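Putative type VI secretion protein (Escherichia coli, PDB 6SKI) probably acts as a phospholipase toxin of the type VI secretion system, carried by the VgrG spike and hydrolysing membrane lipids of target cells. Local coordinates at residues A[33-42]-A[106-116]; A[344-355]-A[398-406]. All coordinates share one frame; numbering follows the deposited sequence.

The two contacts illustrate how one chain holds a loop and a helix against two separate beta sheets. Contact 1 lies in the mixed sheet of the alpha/beta-hydrolase-like part, where strand 22-43 runs beside strand 184-195. Just beyond the latter strand comes Ser-197, which with His-310 and Asp-245 has the geometry of a catalytic triad and is probably the nucleophile. Contact 2 belongs to a three-stranded antiparallel sheet elsewhere in the chain. Their centres are 61 Å apart, on opposite sides of the chain's centre, and their nearest atoms about 35 Å apart, so neither touches the other. Along the sequence, contact 1 closes before contact 2 opens.

Contact 1 of 2, residues A[33-42]-A[106-116]; sequences RGVTLTIGIF and NILYHPDQVLK
The phenol oxygen of Tyr-109 reaches strand 22-43 at the backbone of Gly-40 and the methyl of Thr-38, yet its hydrogen bond goes to Asp-192 on the neighbouring strand 184-195. Gly-40 N lies 3.4 Å from Tyr-109 OH, but at an angle too poor for a bond, and the methyl CG2 of Thr-38 approaches the same oxygen at 3.7 Å, its side chain crossing that of the tyrosine at about a right angle. Gly-40 CA lies 3.6 Å from Tyr-109 CZ, and the ring occupies the place a side chain would take. With CG swung opposite the backbone N (chi1 -166°), Tyr-109, the first residue to leave helix 101-108, directs its ring at the strand.

One face of that ring receives the edge of Phe-42 in an offset edge-to-face pair, the centroids 5.2 Å apart and the planes at 80°. The leading atom is Phe-42 CZ, 3.5 Å from Tyr-109 CD1. Over a face of the phenylalanine, Asn-106 sets its CA in a CH-pi contact, 3.9 Å from the centroid of the Phe-42 ring and nearly on the normal; its amide stands almost perpendicular to the ring, with OD1 3.2 Å from Phe-42 CD1. Phe-194 meets the same ring almost in parallel.

Farther along, the contact thins. Val-35 CG1 touches Leu-115 CD1 at 4.3 Å, and the guanidinium of Arg-33 comes up to the carbonyl of Lys-116. Segment 106-116 belongs to the crossover connection between the parallel strands 22-43 and 121-128, near its end. The segments are joined chiefly by aromatic and aliphatic packing, while the buried phenol bonds to Asp-192 and Arg-33 NH1 to Gln-119 O, in adjoining parts of the fold.

Contact 2 of 2, residues A[344-355]-A[398-406]; sequences TREMDTRVYRKA and QKQVGAAVF
Val-351 and Ala-355 pack on Val-401, Ala-403 and Val-405 in an alpha/beta layer, with helix 350-362 laid along the middle strand, 398-409, of a three-stranded antiparallel sheet. The short axes run 6.9 Å apart and only 2° from parallel. Residues of the strand that face the other way, Gln-400, Ala-404 and Phe-406, meet helix 72-85 instead, so the sheet is sandwiched between helices.

The apolar contacts run along the helix and, at Glu-346, into the loop before it. With CG1 opposite the carbonyl carbon (chi1 -60°), Val-351 has CG2 between the backbone N and that carbon, where it bridges two strand residues, lying 3.7 Å from Val-401 CG1 and 3.8 Å from Ala-403 CB. One turn on, the methyls of Ala-355 and Ala-403 meet; side chains this small let the helix come close. The other branch of Val-401, CG2, rests on the aliphatic CG of Glu-346.

Polar contacts gather at that loop and are loose. Lys-399 and Glu-346 cross at about a right angle in a long salt bridge, while Glu-346 OE2 also hydrogen-bonds Ser-383. The ammonium of Lys-399 has a long, weak ion pair with Asp-342, and its NZ gives a weak hydrogen bond of 3.5 Å to Thr-344 O.

Contact 1 of 2, residues A[33-42]-A[106-116]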
loop_
_atom_site.group_PDB
_atom_site.type_symbol
_atom_site.label_atom_id
_atom_site.label_comp_id
_atom_site.label_asym_id
_atom_site.label_seq_id
_atom_site.Cartn_x
_atom_site.Cartn_y
_atom_site.Cartn_z
ATOM N N ARG A 33 -17.742 -2.428 -31.912
ATOM C CA ARG A 33 -17.966 -3.047 -30.615
ATOM C C ARG A 33 -17.942 -1.992 -29.523
ATOM O O ARG A 33 -17.314 -0.943 -29.661
ATOM C CB ARG A 33 -16.875 -4.070 -30.317
ATOM C CG ARG A 33 -17.162 -5.495 -30.699
ATOM C CD ARG A 33 -15.931 -6.319 -30.385
ATOM N NE ARG A 33 -14.793 -5.880 -31.184
ATOM C CZ ARG A 33 -13.529 -6.198 -30.931
ATOM N NH1 ARG A 33 -13.229 -6.957 -29.890
ATOM N NH2 ARG A 33 -12.563 -5.753 -31.720
ATOM N N GLY A 34 -18.633 -2.271 -28.426
ATOM C CA GLY A 34 -18.460 -1.532 -27.191
ATOM C C GLY A 34 -17.788 -2.430 -26.164
ATOM O O GLY A 34 -18.391 -3.388 -25.680
ATOM N N VAL A 35 -16.535 -2.111 -25.849
ATOM C CA VAL A 35 -15.736 -2.932 -24.947
ATOM C C VAL A 35 -15.665 -2.261 -23.582
ATOM O O VAL A 35 -15.417 -1.055 -23.482
ATOM C CB VAL A 35 -14.337 -3.213 -25.527
ATOM C CG1 VAL A 35 -14.458 -3.637 -26.976
ATOM C CG2 VAL A 35 -13.421 -2.014 -25.413
ATOM N N THR A 36 -15.972 -3.023 -22.539
ATOM C CA THR A 36 -15.783 -2.557 -21.171
ATOM C C THR A 36 -14.327 -2.753 -20.781
ATOM O O THR A 36 -13.876 -3.885 -20.592
ATOM C CB THR A 36 -16.705 -3.307 -20.218
ATOM O OG1 THR A 36 -17.978 -3.505 -20.844
ATOM C CG2 THR A 36 -16.892 -2.524 -18.937
ATOM N N LEU A 37 -13.588 -1.663 -20.651
ATOM C CA LEU A 37 -12.178 -1.724 -20.302
ATOM C C LEU A 37 -12.025 -1.456 -18.813
ATOM O O LEU A 37 -12.423 -0.396 -18.324
ATOM C CB LEU A 37 -11.366 -0.723 -21.118
ATOM C CG LEU A 37 -9.862 -0.727 -20.868
ATOM C CD1 LEU A 37 -9.265 -2.075 -21.196
ATOM C CD2 LEU A 37 -9.219 0.344 -21.704
ATOM N N THR A 38 -11.451 -2.416 -18.101
ATOM C CA THR A 38 -11.183 -2.289 -16.680
ATOM C C THR A 38 -9.693 -2.074 -16.473
ATOM O O THR A 38 -8.876 -2.843 -16.985
ATOM C CB THR A 38 -11.643 -3.529 -15.919
ATOM O OG1 THR A 38 -12.840 -4.037 -16.516
ATOM C CG2 THR A 38 -11.909 -3.187 -14.474
ATOM N N ILE A 39 -9.344 -1.033 -15.728
ATOM C CA ILE A 39 -7.958 -0.742 -15.398
ATOM C C ILE A 39 -7.731 -1.163 -13.957
ATOM O O ILE A 39 -8.357 -0.623 -13.036
ATOM C CB ILE A 39 -7.620 0.740 -15.610
ATOM C CG1 ILE A 39 -8.166 1.217 -16.955
ATOM C CG2 ILE A 39 -6.122 0.952 -15.529
ATOM C CD1 ILE A 39 -7.840 2.652 -17.273
ATOM N N GLY A 40 -6.847 -2.132 -13.764
ATOM C CA GLY A 40 -6.521 -2.591 -12.433
ATOM C C GLY A 40 -5.487 -1.700 -11.793
ATOM O O GLY A 40 -4.336 -1.660 -12.232
ATOM N N ILE A 41 -5.885 -0.977 -10.755
ATOM C CA ILE A 41 -5.012 -0.036 -10.070
ATOM C C ILE A 41 -4.488 -0.732 -8.828
ATOM O O ILE A 41 -5.268 -1.182 -7.983
ATOM C CB ILE A 41 -5.744 1.264 -9.712
ATOM C CG1 ILE A 41 -6.700 1.655 -10.834
ATOM C CG2 ILE A 41 -4.752 2.377 -9.500
ATOM C CD1 ILE A 41 -6.008 2.245 -12.029
ATOM N N PHE A 42 -3.168 -0.832 -8.723
ATOM C CA PHE A 42 -2.523 -1.605 -7.671
ATOM C C PHE A 42 -1.600 -0.674 -6.903
ATOM O O PHE A 42 -0.501 -0.359 -7.369
ATOM C CB PHE A 42 -1.757 -2.787 -8.259
ATOM C CG PHE A 42 -2.644 -3.857 -8.815
ATOM C CD1 PHE A 42 -2.915 -3.911 -10.165
ATOM C CD2 PHE A 42 -3.196 -4.817 -7.991
ATOM C CE1 PHE A 42 -3.729 -4.887 -10.677
ATOM C CE2 PHE A 42 -4.007 -5.797 -8.504
ATOM C CZ PHE A 42 -4.274 -5.830 -9.846
ATOM N N ASN A 106 -1.126 -8.072 -8.815
ATOM C CA ASN A 106 -0.734 -7.488 -10.091
ATOM C C ASN A 106 -0.262 -8.563 -11.059
ATOM O O ASN A 106 -0.649 -8.574 -12.232
ATOM C CB ASN A 106 0.353 -6.437 -9.864
ATOM C CG ASN A 106 0.628 -5.608 -11.094
ATOM O OD1 ASN A 106 -0.145 -4.721 -11.446
ATOM N ND2 ASN A 106 1.741 -5.887 -11.755
ATOM N N ILE A 107 0.582 -9.481 -10.583
ATOM C CA ILE A 107 1.070 -10.563 -11.435
ATOM C C ILE A 107 -0.075 -11.456 -11.891
ATOM O O ILE A 107 -0.051 -11.989 -13.006
ATOM C CB ILE A 107 2.156 -11.371 -10.695
ATOM C CG1 ILE A 107 3.378 -10.501 -10.398
ATOM C CG2 ILE A 107 2.561 -12.593 -11.495
ATOM C CD1 ILE A 107 3.733 -9.533 -11.498
ATOM N N LEU A 108 -1.108 -11.606 -11.064
ATOM C CA LEU A 108 -2.202 -12.520 -11.356
ATOM C C LEU A 108 -3.393 -11.843 -12.009
ATOM O O LEU A 108 -4.224 -12.535 -12.605
ATOM C CB LEU A 108 -2.672 -13.212 -10.073
ATOM C CG LEU A 108 -1.784 -14.324 -9.530
ATOM C CD1 LEU A 108 -2.301 -14.784 -8.185
ATOM C CD2 LEU A 108 -1.737 -15.476 -10.506
ATOM N N TYR A 109 -3.505 -10.526 -11.892
ATOM C CA TYR A 109 -4.525 -9.783 -12.618
ATOM C C TYR A 109 -4.399 -10.081 -14.101
ATOM O O TYR A 109 -3.340 -9.859 -14.696
ATOM C CB TYR A 109 -4.355 -8.291 -12.357
ATOM C CG TYR A 109 -5.522 -7.431 -12.766
ATOM C CD1 TYR A 109 -6.631 -7.301 -11.951
ATOM C CD2 TYR A 109 -5.507 -6.735 -13.962
ATOM C CE1 TYR A 109 -7.686 -6.504 -12.317
ATOM C CE2 TYR A 109 -6.559 -5.939 -14.336
ATOM C CZ TYR A 109 -7.647 -5.829 -13.510
ATOM O OH TYR A 109 -8.706 -5.036 -13.877
ATOM N N HIS A 110 -5.465 -10.599 -14.690
ATOM C CA HIS A 110 -5.411 -10.992 -16.087
ATOM C C HIS A 110 -5.219 -9.763 -16.967
ATOM O O HIS A 110 -6.065 -8.859 -16.953
ATOM C CB HIS A 110 -6.686 -11.727 -16.483
ATOM C CG HIS A 110 -6.694 -12.189 -17.904
ATOM N ND1 HIS A 110 -7.619 -11.749 -18.824
ATOM C CD2 HIS A 110 -5.881 -13.043 -18.568
ATOM C CE1 HIS A 110 -7.379 -12.315 -19.992
ATOM N NE2 HIS A 110 -6.329 -13.106 -19.864
ATOM N N PRO A 111 -4.134 -9.684 -17.733
ATOM C CA PRO A 111 -3.964 -8.553 -18.648
ATOM C C PRO A 111 -4.480 -8.850 -20.046
ATOM O O PRO A 111 -4.308 -9.961 -20.558
ATOM C CB PRO A 111 -2.450 -8.346 -18.633
ATOM C CG PRO A 111 -1.926 -9.747 -18.539
ATOM C CD PRO A 111 -2.938 -10.544 -17.725
ATOM N N ASP A 112 -5.118 -7.871 -20.671
ATOM C CA ASP A 112 -5.513 -7.967 -22.067
ATOM C C ASP A 112 -4.608 -7.064 -22.890
ATOM O O ASP A 112 -4.422 -5.892 -22.550
ATOM C CB ASP A 112 -6.978 -7.575 -22.253
ATOM C CG ASP A 112 -7.923 -8.718 -21.957
ATOM O OD1 ASP A 112 -7.945 -9.691 -22.738
ATOM O OD2 ASP A 112 -8.640 -8.652 -20.938
ATOM N N GLN A 113 -4.033 -7.612 -23.961
ATOM C CA GLN A 113 -3.136 -6.843 -24.818
ATOM C C GLN A 113 -3.750 -6.631 -26.196
ATOM O O GLN A 113 -3.950 -5.486 -26.599
ATOM C CB GLN A 113 -1.781 -7.544 -24.910
ATOM C CG GLN A 113 -0.855 -7.245 -23.751
ATOM C CD GLN A 113 0.527 -7.817 -23.956
ATOM O OE1 GLN A 113 0.707 -8.775 -24.703
ATOM N NE2 GLN A 113 1.514 -7.230 -23.292
ATOM N N VAL A 114 -4.094 -7.695 -26.913
ATOM C CA VAL A 114 -4.767 -7.602 -28.201
ATOM C C VAL A 114 -6.137 -8.241 -28.054
ATOM O O VAL A 114 -6.246 -9.401 -27.638
ATOM C CB VAL A 114 -3.957 -8.283 -29.316
ATOM C CG1 VAL A 114 -4.819 -8.476 -30.549
ATOM C CG2 VAL A 114 -2.725 -7.469 -29.650
ATOM N N LEU A 115 -7.180 -7.493 -28.392
ATOM C CA LEU A 115 -8.521 -8.014 -28.203
ATOM C C LEU A 115 -8.886 -8.966 -29.333
ATOM O O LEU A 115 -8.355 -8.895 -30.443
ATOM C CB LEU A 115 -9.541 -6.881 -28.121
ATOM C CG LEU A 115 -9.211 -5.754 -27.146
ATOM C CD1 LEU A 115 -10.360 -4.775 -27.064
ATOM C CD2 LEU A 115 -8.881 -6.321 -25.781
ATOM N N LYS A 116 -9.807 -9.872 -29.030
ATOM C CA LYS A 116 -10.286 -10.813 -30.023
ATOM C C LYS A 116 -11.355 -10.153 -30.889
ATOM O O LYS A 116 -11.805 -9.036 -30.627
ATOM C CB LYS A 116 -10.829 -12.068 -29.347
ATOM C CG LYS A 116 -10.000 -12.516 -28.160
ATOM C CD LYS A 116 -9.890 -14.025 -28.084
ATOM C CE LYS A 116 -8.539 -14.436 -27.531
ATOM N NZ LYS A 116 -7.423 -13.710 -28.197
#

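Contact 2 of 2, residues A[344-355]-A[398-406]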
loop_
_atom_site.group_PDB
_atom_site.type_symbol
_atom_site.label_atom_id
_atom_site.label_comp_id
_atom_site.label_asym_id
_atom_site.label_seq_id
_atom_site.Cartn_x
_atom_site.Cartn_y
_atom_site.Cartn_z
ATOM N N THR A 344 23.861 -6.250 45.340
ATOM C CA THR A 344 22.452 -6.523 45.081
ATOM C C THR A 344 22.286 -7.556 43.974
ATOM O O THR A 344 22.940 -7.480 42.929
ATOM C CB THR A 344 21.730 -5.230 44.704
ATOM O OG1 THR A 344 21.817 -4.298 45.788
ATOM C CG2 THR A 344 20.265 -5.500 44.399
ATOM N N ARG A 345 21.401 -8.522 44.205
ATOM C CA ARG A 345 21.112 -9.550 43.216
ATOM C C ARG A 345 20.291 -8.952 42.083
ATOM O O ARG A 345 19.353 -8.188 42.322
ATOM C CB ARG A 345 20.353 -10.710 43.855
ATOM C CG ARG A 345 20.887 -11.137 45.204
ATOM C CD ARG A 345 20.008 -12.210 45.829
ATOM N NE ARG A 345 20.149 -12.269 47.283
ATOM C CZ ARG A 345 21.249 -12.657 47.924
ATOM N NH1 ARG A 345 21.270 -12.670 49.250
ATOM N NH2 ARG A 345 22.323 -13.046 47.249
ATOM N N GLU A 346 20.653 -9.299 40.845
ATOM C CA GLU A 346 19.952 -8.757 39.687
ATOM C C GLU A 346 18.468 -9.098 39.714
ATOM O O GLU A 346 17.644 -8.321 39.221
ATOM C CB GLU A 346 20.591 -9.284 38.406
ATOM C CG GLU A 346 21.923 -8.647 38.080
ATOM C CD GLU A 346 22.892 -9.635 37.467
ATOM O OE1 GLU A 346 22.453 -10.743 37.095
ATOM O OE2 GLU A 346 24.094 -9.312 37.371
ATOM N N MET A 347 18.111 -10.239 40.295
ATOM C CA MET A 347 16.731 -10.687 40.380
ATOM C C MET A 347 16.008 -10.119 41.590
ATOM O O MET A 347 14.864 -10.500 41.851
ATOM C CB MET A 347 16.679 -12.213 40.413
ATOM C CG MET A 347 17.189 -12.871 39.147
ATOM S SD MET A 347 16.295 -14.376 38.739
ATOM C CE MET A 347 17.176 -14.893 37.270
ATOM N N ASP A 348 16.652 -9.230 42.335
ATOM C CA ASP A 348 16.048 -8.542 43.466
ATOM C C ASP A 348 16.021 -7.044 43.208
ATOM O O ASP A 348 16.259 -6.229 44.102
ATOM C CB ASP A 348 16.791 -8.862 44.759
ATOM C CG ASP A 348 15.860 -8.996 45.944
ATOM O OD1 ASP A 348 15.257 -7.977 46.340
ATOM O OD2 ASP A 348 15.727 -10.116 46.481
ATOM N N THR A 349 15.730 -6.672 41.968
ATOM C CA THR A 349 15.803 -5.300 41.502
ATOM C C THR A 349 14.424 -4.866 41.021
ATOM O O THR A 349 13.599 -5.692 40.624
ATOM C CB THR A 349 16.844 -5.175 40.378
ATOM O OG1 THR A 349 18.110 -5.640 40.856
ATOM C CG2 THR A 349 17.016 -3.743 39.943
ATOM N N ARG A 350 14.171 -3.556 41.074
ATOM C CA ARG A 350 12.886 -3.036 40.619
ATOM C C ARG A 350 12.665 -3.327 39.142
ATOM O O ARG A 350 11.550 -3.665 38.727
ATOM C CB ARG A 350 12.807 -1.532 40.878
ATOM C CG ARG A 350 11.477 -0.912 40.492
ATOM C CD ARG A 350 11.570 0.601 40.406
ATOM N NE ARG A 350 12.656 1.043 39.536
ATOM C CZ ARG A 350 12.543 1.190 38.220
ATOM N NH1 ARG A 350 11.392 0.927 37.618
ATOM N NH2 ARG A 350 13.581 1.599 37.504
ATOM N N VAL A 351 13.716 -3.202 38.330
ATOM C CA VAL A 351 13.569 -3.423 36.896
ATOM C C VAL A 351 13.251 -4.886 36.609
ATOM O O VAL A 351 12.453 -5.196 35.718
ATOM C CB VAL A 351 14.824 -2.941 36.142
ATOM C CG1 VAL A 351 15.041 -1.463 36.389
ATOM C CG2 VAL A 351 16.048 -3.727 36.550
ATOM N N TYR A 352 13.852 -5.808 37.366
ATOM C CA TYR A 352 13.533 -7.219 37.182
ATOM C C TYR A 352 12.096 -7.519 37.576
ATOM O O TYR A 352 11.414 -8.298 36.905
ATOM C CB TYR A 352 14.485 -8.099 37.986
ATOM C CG TYR A 352 14.251 -9.570 37.739
ATOM C CD1 TYR A 352 14.707 -10.177 36.581
ATOM C CD2 TYR A 352 13.550 -10.345 38.650
ATOM C CE1 TYR A 352 14.489 -11.514 36.346
ATOM C CE2 TYR A 352 13.325 -11.686 38.421
ATOM C CZ TYR A 352 13.799 -12.264 37.267
ATOM O OH TYR A 352 13.582 -13.600 37.024
ATOM N N ARG A 353 11.622 -6.919 38.665
ATOM C CA ARG A 353 10.246 -7.144 39.086
ATOM C C ARG A 353 9.270 -6.592 38.059
ATOM O O ARG A 353 8.252 -7.225 37.755
ATOM C CB ARG A 353 10.019 -6.506 40.454
ATOM C CG ARG A 353 10.668 -7.269 41.590
ATOM C CD ARG A 353 10.300 -6.681 42.937
ATOM N NE ARG A 353 11.398 -6.818 43.888
ATOM C CZ ARG A 353 12.239 -5.839 44.200
ATOM N NH1 ARG A 353 12.108 -4.647 43.635
ATOM N NH2 ARG A 353 13.212 -6.050 45.075
ATOM N N LYS A 354 9.588 -5.432 37.484
ATOM C CA LYS A 354 8.742 -4.864 36.442
ATOM C C LYS A 354 8.735 -5.748 35.203
ATOM O O LYS A 354 7.677 -5.999 34.614
ATOM C CB LYS A 354 9.221 -3.455 36.098
ATOM C CG LYS A 354 8.445 -2.790 34.981
ATOM C CD LYS A 354 6.980 -2.649 35.341
ATOM C CE LYS A 354 6.286 -1.660 34.424
ATOM N NZ LYS A 354 7.117 -0.446 34.200
ATOM N N ALA A 355 9.907 -6.235 34.796
ATOM C CA ALA A 355 9.980 -7.087 33.616
ATOM C C ALA A 355 9.237 -8.398 33.833
ATOM O O ALA A 355 8.578 -8.900 32.917
ATOM C CB ALA A 355 11.439 -7.349 33.247
ATOM N N GLN A 398 29.202 -0.057 42.283
ATOM C CA GLN A 398 27.858 0.103 41.753
ATOM C C GLN A 398 27.735 -0.538 40.378
ATOM O O GLN A 398 28.685 -0.566 39.590
ATOM C CB GLN A 398 27.470 1.582 41.674
ATOM C CG GLN A 398 27.176 2.203 43.026
ATOM C CD GLN A 398 26.104 3.264 42.960
ATOM O OE1 GLN A 398 26.163 4.174 42.135
ATOM N NE2 GLN A 398 25.109 3.152 43.832
ATOM N N LYS A 399 26.532 -1.020 40.089
ATOM C CA LYS A 399 26.227 -1.660 38.821
ATOM C C LYS A 399 24.945 -1.064 38.267
ATOM O O LYS A 399 24.038 -0.707 39.021
ATOM C CB LYS A 399 26.063 -3.179 38.980
ATOM C CG LYS A 399 24.739 -3.583 39.615
ATOM C CD LYS A 399 24.830 -4.861 40.420
ATOM C CE LYS A 399 25.416 -5.997 39.615
ATOM N NZ LYS A 399 25.270 -7.290 40.336
ATOM N N GLN A 400 24.873 -0.951 36.951
ATOM C CA GLN A 400 23.622 -0.647 36.277
ATOM C C GLN A 400 22.987 -1.966 35.865
ATOM O O GLN A 400 23.586 -2.737 35.105
ATOM C CB GLN A 400 23.830 0.254 35.062
ATOM C CG GLN A 400 22.541 0.897 34.577
ATOM C CD GLN A 400 22.645 1.443 33.175
ATOM O OE1 GLN A 400 23.357 0.896 32.335
ATOM N NE2 GLN A 400 21.931 2.528 32.908
ATOM N N VAL A 401 21.794 -2.227 36.386
ATOM C CA VAL A 401 21.026 -3.424 36.078
ATOM C C VAL A 401 19.819 -2.994 35.259
ATOM O O VAL A 401 19.027 -2.150 35.696
ATOM C CB VAL A 401 20.590 -4.164 37.350
ATOM C CG1 VAL A 401 19.459 -5.125 37.039
ATOM C CG2 VAL A 401 21.761 -4.902 37.955
ATOM N N GLY A 402 19.699 -3.552 34.070
ATOM C CA GLY A 402 18.537 -3.343 33.224
ATOM C C GLY A 402 17.823 -4.658 32.999
ATOM O O GLY A 402 18.450 -5.711 32.944
ATOM N N ALA A 403 16.508 -4.590 32.894
ATOM C CA ALA A 403 15.695 -5.766 32.642
ATOM C C ALA A 403 14.695 -5.462 31.543
ATOM O O ALA A 403 14.202 -4.332 31.430
ATOM C CB ALA A 403 14.968 -6.228 33.904
ATOM N N ALA A 404 14.427 -6.466 30.714
ATOM C CA ALA A 404 13.395 -6.361 29.693
ATOM C C ALA A 404 12.773 -7.730 29.469
ATOM O O ALA A 404 13.262 -8.742 29.964
ATOM C CB ALA A 404 13.953 -5.801 28.385
ATOM N N VAL A 405 11.667 -7.752 28.735
ATOM C CA VAL A 405 11.042 -9.001 28.313
ATOM C C VAL A 405 11.433 -9.273 26.868
ATOM O O VAL A 405 11.187 -8.448 25.983
ATOM C CB VAL A 405 9.518 -8.946 28.472
ATOM C CG1 VAL A 405 8.913 -10.294 28.149
ATOM C CG2 VAL A 405 9.163 -8.534 29.872
ATOM N N PHE A 406 12.042 -10.427 26.629
ATOM C CA PHE A 406 12.536 -10.811 25.317
ATOM C C PHE A 406 11.737 -11.985 24.771
ATOM O O PHE A 406 11.439 -12.941 25.492
ATOM C CB PHE A 406 14.014 -11.187 25.385
ATOM C CG PHE A 406 14.780 -10.858 24.142
ATOM C CD1 PHE A 406 14.944 -9.546 23.742
ATOM C CD2 PHE A 406 15.338 -11.858 23.376
ATOM C CE1 PHE A 406 15.650 -9.240 22.604
ATOM C CE2 PHE A 406 16.040 -11.558 22.232
ATOM C CZ PHE A 406 16.198 -10.246 21.850
#